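Local coordinates for protein L-ribose isomerase (Geodermatophilus obscurus DSM 43160, PDB 5AVP) that probably interconverts the rare sugar L-ribose and its ketose L-ribulose, using a manganese-bearing cupin-type beta-barrel, at residues 81-86 with 115-120; 91-96 with 106-111. All coordinates share one frame; numbering follows the deposited sequence.

Contact 1. Residues 81-86 with 115-120; sequences EAMVIF and MIVHPG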
loop_
_atom_site.group_PDB
_atom_site.type_symbol
_atom_site.label_atom_id
_atom_site.label_comp_id
_atom_site.label_asym_id
_atom_site.label_seq_id
_atom_site.Cartn_x
_atom_site.Cartn_y
_atom_site.Cartn_z
ATOM N N GLU A 81 16.615 23.527 -4.660
ATOM C CA GLU A 81 16.711 22.941 -3.339
ATOM C C GLU A 81 15.410 23.197 -2.585
ATOM O O GLU A 81 15.156 24.307 -2.115
ATOM C CB GLU A 81 17.928 23.534 -2.625
ATOM C CG GLU A 81 19.131 23.594 -3.569
ATOM C CD GLU A 81 20.475 23.686 -2.868
ATOM O OE1 GLU A 81 20.744 24.692 -2.176
ATOM O OE2 GLU A 81 21.271 22.740 -3.021
ATOM N N ALA A 82 14.578 22.162 -2.488
ATOM C CA ALA A 82 13.288 22.262 -1.803
ATOM C C ALA A 82 12.754 20.882 -1.417
ATOM O O ALA A 82 13.087 19.888 -2.055
ATOM C CB ALA A 82 12.293 22.955 -2.706
ATOM N N MET A 83 11.923 20.822 -0.379
ATOM C CA MET A 83 11.342 19.550 0.065
ATOM C C MET A 83 10.348 19.729 1.210
ATOM O O MET A 83 10.242 20.796 1.804
ATOM C CB MET A 83 12.440 18.582 0.512
ATOM C CG MET A 83 13.084 18.994 1.834
ATOM S SD MET A 83 14.443 17.979 2.360
ATOM C CE MET A 83 13.634 16.447 2.613
ATOM N N VAL A 84 9.612 18.666 1.502
ATOM C CA VAL A 84 8.642 18.676 2.588
ATOM C C VAL A 84 9.047 17.569 3.543
ATOM O O VAL A 84 9.442 16.495 3.113
ATOM C CB VAL A 84 7.206 18.401 2.089
ATOM C CG1 VAL A 84 7.226 17.249 1.139
ATOM C CG2 VAL A 84 6.280 18.064 3.265
ATOM N N ILE A 85 8.945 17.832 4.839
ATOM C CA ILE A 85 9.327 16.848 5.835
ATOM C C ILE A 85 8.266 16.708 6.920
ATOM O O ILE A 85 8.065 17.625 7.708
ATOM C CB ILE A 85 10.670 17.246 6.503
ATOM C CG1 ILE A 85 11.725 17.493 5.436
ATOM C CG2 ILE A 85 11.160 16.145 7.438
ATOM C CD1 ILE A 85 13.045 17.957 5.996
ATOM N N PHE A 86 7.577 15.573 6.953
ATOM C CA PHE A 86 6.569 15.321 7.981
ATOM C C PHE A 86 7.257 14.520 9.074
ATOM O O PHE A 86 7.683 13.383 8.856
ATOM C CB PHE A 86 5.411 14.512 7.418
ATOM C CG PHE A 86 4.624 15.236 6.394
ATOM C CD1 PHE A 86 4.141 16.509 6.659
ATOM C CD2 PHE A 86 4.356 14.643 5.167
ATOM C CE1 PHE A 86 3.407 17.183 5.721
ATOM C CE2 PHE A 86 3.618 15.304 4.214
ATOM C CZ PHE A 86 3.141 16.580 4.485
ATOM N N MET A 115 10.086 12.160 3.934
ATOM C CA MET A 115 10.509 13.329 3.155
ATOM C C MET A 115 10.047 13.183 1.701
ATOM O O MET A 115 10.103 12.091 1.121
ATOM C CB MET A 115 12.031 13.488 3.250
ATOM C CG MET A 115 12.559 13.320 4.678
ATOM S SD MET A 115 14.342 13.525 4.882
ATOM C CE MET A 115 14.982 12.226 3.824
ATOM N N ILE A 116 9.561 14.277 1.122
ATOM C CA ILE A 116 9.073 14.242 -0.248
ATOM C C ILE A 116 9.840 15.214 -1.112
ATOM O O ILE A 116 9.837 16.419 -0.868
ATOM C CB ILE A 116 7.518 14.554 -0.341
ATOM C CG1 ILE A 116 6.689 13.331 0.055
ATOM C CG2 ILE A 116 7.120 14.921 -1.757
ATOM C CD1 ILE A 116 6.608 13.090 1.496
ATOM N N VAL A 117 10.505 14.664 -2.123
ATOM C CA VAL A 117 11.286 15.456 -3.061
ATOM C C VAL A 117 10.787 15.196 -4.473
ATOM O O VAL A 117 10.730 14.046 -4.898
ATOM C CB VAL A 117 12.774 15.108 -2.978
ATOM C CG1 VAL A 117 13.516 15.784 -4.095
ATOM C CG2 VAL A 117 13.325 15.533 -1.619
ATOM N N HIS A 118 10.417 16.263 -5.190
ATOM C CA HIS A 118 9.929 16.140 -6.563
ATOM C C HIS A 118 11.051 16.022 -7.602
ATOM O O HIS A 118 12.198 16.375 -7.334
ATOM C CB HIS A 118 8.972 17.291 -6.879
ATOM C CG HIS A 118 7.609 17.103 -6.280
ATOM N ND1 HIS A 118 7.420 16.850 -4.937
ATOM C CD2 HIS A 118 6.378 17.056 -6.847
ATOM C CE1 HIS A 118 6.137 16.646 -4.706
ATOM N NE2 HIS A 118 5.482 16.765 -5.846
ATOM N N PRO A 119 10.728 15.532 -8.807
ATOM C CA PRO A 119 11.735 15.360 -9.856
ATOM C C PRO A 119 12.660 16.553 -10.071
ATOM O O PRO A 119 12.200 17.680 -10.263
ATOM C CB PRO A 119 10.894 15.038 -11.103
ATOM C CG PRO A 119 9.618 14.496 -10.557
ATOM C CD PRO A 119 9.376 15.422 -9.387
ATOM N N GLY A 120 13.964 16.292 -10.030
ATOM C CA GLY A 120 14.944 17.338 -10.237
ATOM C C GLY A 120 15.311 18.139 -9.011
ATOM O O GLY A 120 16.344 18.807 -8.986
#
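Met83 and Met115 cross each other on the inward face of two antiparallel strands, 82-86 and 115-117, in the larger sheet of a cupin-type beta-barrel. The axes of these short strand pieces make 159° in their N-to-C directions, close to antiparallel. Met83 places CG between its backbone N and carbonyl carbon (chi1 71°), and a bend at chi3 then turns CE onto the CB, CG and SD of Met115, with CE 3.8 Å from SD. Unbranched, flexible methionines suit this face, where both also meet Phe210 of strand 206-211. Ile85 lies side by side with Met115, pointing the same way, and sets CG2 4.2 Å from CG of Met115. Val117 touches Met83 separately, its CG2 3.8 Å from CB of Met83. On the reverse face Val84 and Ile116 also lie side by side. Their beta-branched shapes suit extended backbone and give a broad apolar surface, which on the Val84 side packs against Leu35 and Ala38 of helix 28-44. CG2 of Val84 covers one face of the Phe86 ring, 3.7 Å above its plane and displaced toward the rim. In the backbone, Val84 and Ile116 form a hydrogen-bonded pair, whereas Ile85 and Met115 form a non-hydrogen-bonded one. Val84 N reaches Ile116 O at 3.3 Å, and Ile116 N gives its hydrogen to Val84 O at 3.0 Å.

Contact 2. Residues 91-96 with 106-111; sequences EPAVDG and EYSGLC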
loop_
_atom_site.group_PDB
_atom_site.type_symbol
_atom_site.label_atom_id
_atom_site.label_comp_id
_atom_site.label_asym_id
_atom_site.label_seq_id
_atom_site.Cartn_x
_atom_site.Cartn_y
_atom_site.Cartn_z
ATOM N N GLU A 91 11.926 11.852 19.658
ATOM C CA GLU A 91 12.094 11.556 21.076
ATOM C C GLU A 91 13.523 11.804 21.527
ATOM O O GLU A 91 14.462 11.280 20.936
ATOM C CB GLU A 91 11.754 10.089 21.366
ATOM C CG GLU A 91 12.064 9.669 22.807
ATOM C CD GLU A 91 11.372 10.560 23.814
ATOM O OE1 GLU A 91 10.119 10.605 23.810
ATOM O OE2 GLU A 91 12.076 11.222 24.604
ATOM N N PRO A 92 13.709 12.604 22.585
ATOM C CA PRO A 92 15.073 12.865 23.052
ATOM C C PRO A 92 15.758 11.632 23.649
ATOM O O PRO A 92 16.978 11.490 23.583
ATOM C CB PRO A 92 14.873 13.991 24.065
ATOM C CG PRO A 92 13.658 14.724 23.495
ATOM C CD PRO A 92 12.761 13.568 23.171
ATOM N N ALA A 93 14.969 10.725 24.207
ATOM C CA ALA A 93 15.527 9.530 24.822
ATOM C C ALA A 93 16.426 9.888 26.014
ATOM O O ALA A 93 17.512 9.331 26.175
ATOM C CB ALA A 93 16.308 8.745 23.799
ATOM N N VAL A 94 15.962 10.821 26.840
ATOM C CA VAL A 94 16.706 11.245 28.011
ATOM C C VAL A 94 16.270 10.424 29.207
ATOM O O VAL A 94 17.101 9.958 29.981
ATOM C CB VAL A 94 16.459 12.716 28.365
ATOM C CG1 VAL A 94 17.472 13.162 29.400
ATOM C CG2 VAL A 94 16.541 13.582 27.119
ATOM N N ASP A 95 14.962 10.255 29.365
ATOM C CA ASP A 95 14.421 9.487 30.485
ATOM C C ASP A 95 15.076 8.118 30.582
ATOM O O ASP A 95 15.193 7.394 29.586
ATOM C CB ASP A 95 12.914 9.319 30.329
ATOM C CG ASP A 95 12.177 10.636 30.401
ATOM O OD1 ASP A 95 11.884 11.082 31.525
ATOM O OD2 ASP A 95 11.907 11.231 29.336
ATOM N N GLY A 96 15.518 7.778 31.790
ATOM C CA GLY A 96 16.142 6.491 32.020
ATOM C C GLY A 96 17.621 6.423 31.713
ATOM O O GLY A 96 18.253 5.381 31.913
ATOM N N GLU A 106 22.802 14.250 23.490
ATOM C CA GLU A 106 22.310 14.881 22.280
ATOM C C GLU A 106 22.712 14.131 21.028
ATOM O O GLU A 106 22.109 14.335 19.965
ATOM C CB GLU A 106 22.756 16.340 22.205
ATOM C CG GLU A 106 24.164 16.522 21.714
ATOM C CD GLU A 106 25.047 17.159 22.747
ATOM O OE1 GLU A 106 25.056 16.642 23.891
ATOM O OE2 GLU A 106 25.724 18.161 22.413
ATOM N N TYR A 107 23.716 13.265 21.151
ATOM C CA TYR A 107 24.162 12.470 20.015
ATOM C C TYR A 107 23.261 11.232 19.859
ATOM O O TYR A 107 23.462 10.421 18.954
ATOM C CB TYR A 107 25.621 12.039 20.191
ATOM C CG TYR A 107 26.665 13.118 19.927
ATOM C CD1 TYR A 107 26.692 14.305 20.667
ATOM C CD2 TYR A 107 27.677 12.915 18.983
ATOM C CE1 TYR A 107 27.704 15.248 20.474
ATOM C CE2 TYR A 107 28.688 13.848 18.791
ATOM C CZ TYR A 107 28.701 15.007 19.540
ATOM O OH TYR A 107 29.744 15.898 19.389
ATOM N N SER A 108 22.266 11.114 20.745
ATOM C CA SER A 108 21.296 10.010 20.763
ATOM C C SER A 108 19.915 10.511 20.364
ATOM O O SER A 108 19.799 11.498 19.659
ATOM C CB SER A 108 21.212 9.407 22.171
ATOM O OG SER A 108 20.209 8.401 22.237
ATOM N N GLY A 109 18.867 9.840 20.828
ATOM C CA GLY A 109 17.518 10.276 20.490
ATOM C C GLY A 109 16.908 9.543 19.301
ATOM O O GLY A 109 17.622 8.866 18.558
ATOM N N LEU A 110 15.595 9.672 19.106
ATOM C CA LEU A 110 14.930 8.980 17.997
ATOM C C LEU A 110 14.037 9.875 17.140
ATOM O O LEU A 110 12.989 10.355 17.592
ATOM C CB LEU A 110 14.078 7.811 18.517
ATOM C CG LEU A 110 14.711 6.684 19.342
ATOM C CD1 LEU A 110 13.604 6.005 20.136
ATOM C CD2 LEU A 110 15.483 5.683 18.451
ATOM N N CYS A 111 14.446 10.072 15.890
ATOM C CA CYS A 111 13.687 10.880 14.950
ATOM C C CYS A 111 13.158 10.011 13.838
ATOM O O CYS A 111 13.865 9.149 13.337
ATOM C CB CYS A 111 14.558 11.974 14.336
ATOM S SG CYS A 111 13.939 12.629 12.746
#
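Glu91 and Leu110 form an antiparallel hydrogen-bonded pair at the end of the ladder between strands 82-91 and 110-117, where the barrel sheet gives way to a long connecting loop. The tight part is this pair and the turn beside it. Leu110 N donates to Glu91 O at 2.7 Å; the return bond, from Glu91 N to Leu110 O at 2.8 Å, is more bent (141° at the hydrogen). Next to the pair, Gly109 CA comes close to two carbonyl oxygens, those of Glu91 and Pro92, and is 3.4 Å from Pro92 O. Glycine suits this spot because its backbone angles (phi 96°) would press a side chain against the preceding carbonyl. The methyl of Ala93 points toward 106-111, with CB 3.8 Å from Gly109 CA, and is small enough to fit there. Ser108 OG lies farther off, 4.2 Å from Ala93 CB.

On the looser side the two segments diverge. Pro92, partly exposed, directs its CB away from 106-111, and its side chain touches Tyr228 and Pro242. Beyond Ala93 the loop turns to a third subunit instead: Asp95 accepts a hydrogen bond from Thr162 N of that subunit, and its Arg204 reaches the carbonyls of Ala93 and Asp95. Back at the tight end, the Glu91 side chain is tied to the backbone of its own turn. Its CG stands anti to the backbone N, and the bend at chi2 (56°) turns the carboxylate back over its own segment, where OE2 accepts the hydrogen of Ala93 N at 3.0 Å through its anti lone pair.

How the contacts relate
Contacts 1 and 2 pin opposite ends of the same antiparallel strand pair, 82-91 with 110-117, and their centres lie 26 Å apart. Contact 1 joins the start of the first strand to the end of the second; its centre is about 8 Å, that of contact 2 about 19 Å, from the centre of the chain. Contact 1 is the one near the metal: the side chain of Met115 is about 7 Å from the manganese bound by His126, His128, Glu133 and His208. Each end has a link to another subunit: at contact 1 through His118 alone, beyond the strand end, hydrogen-bonded to Glu37 of a second subunit; at contact 2 through a loop that packs on a third.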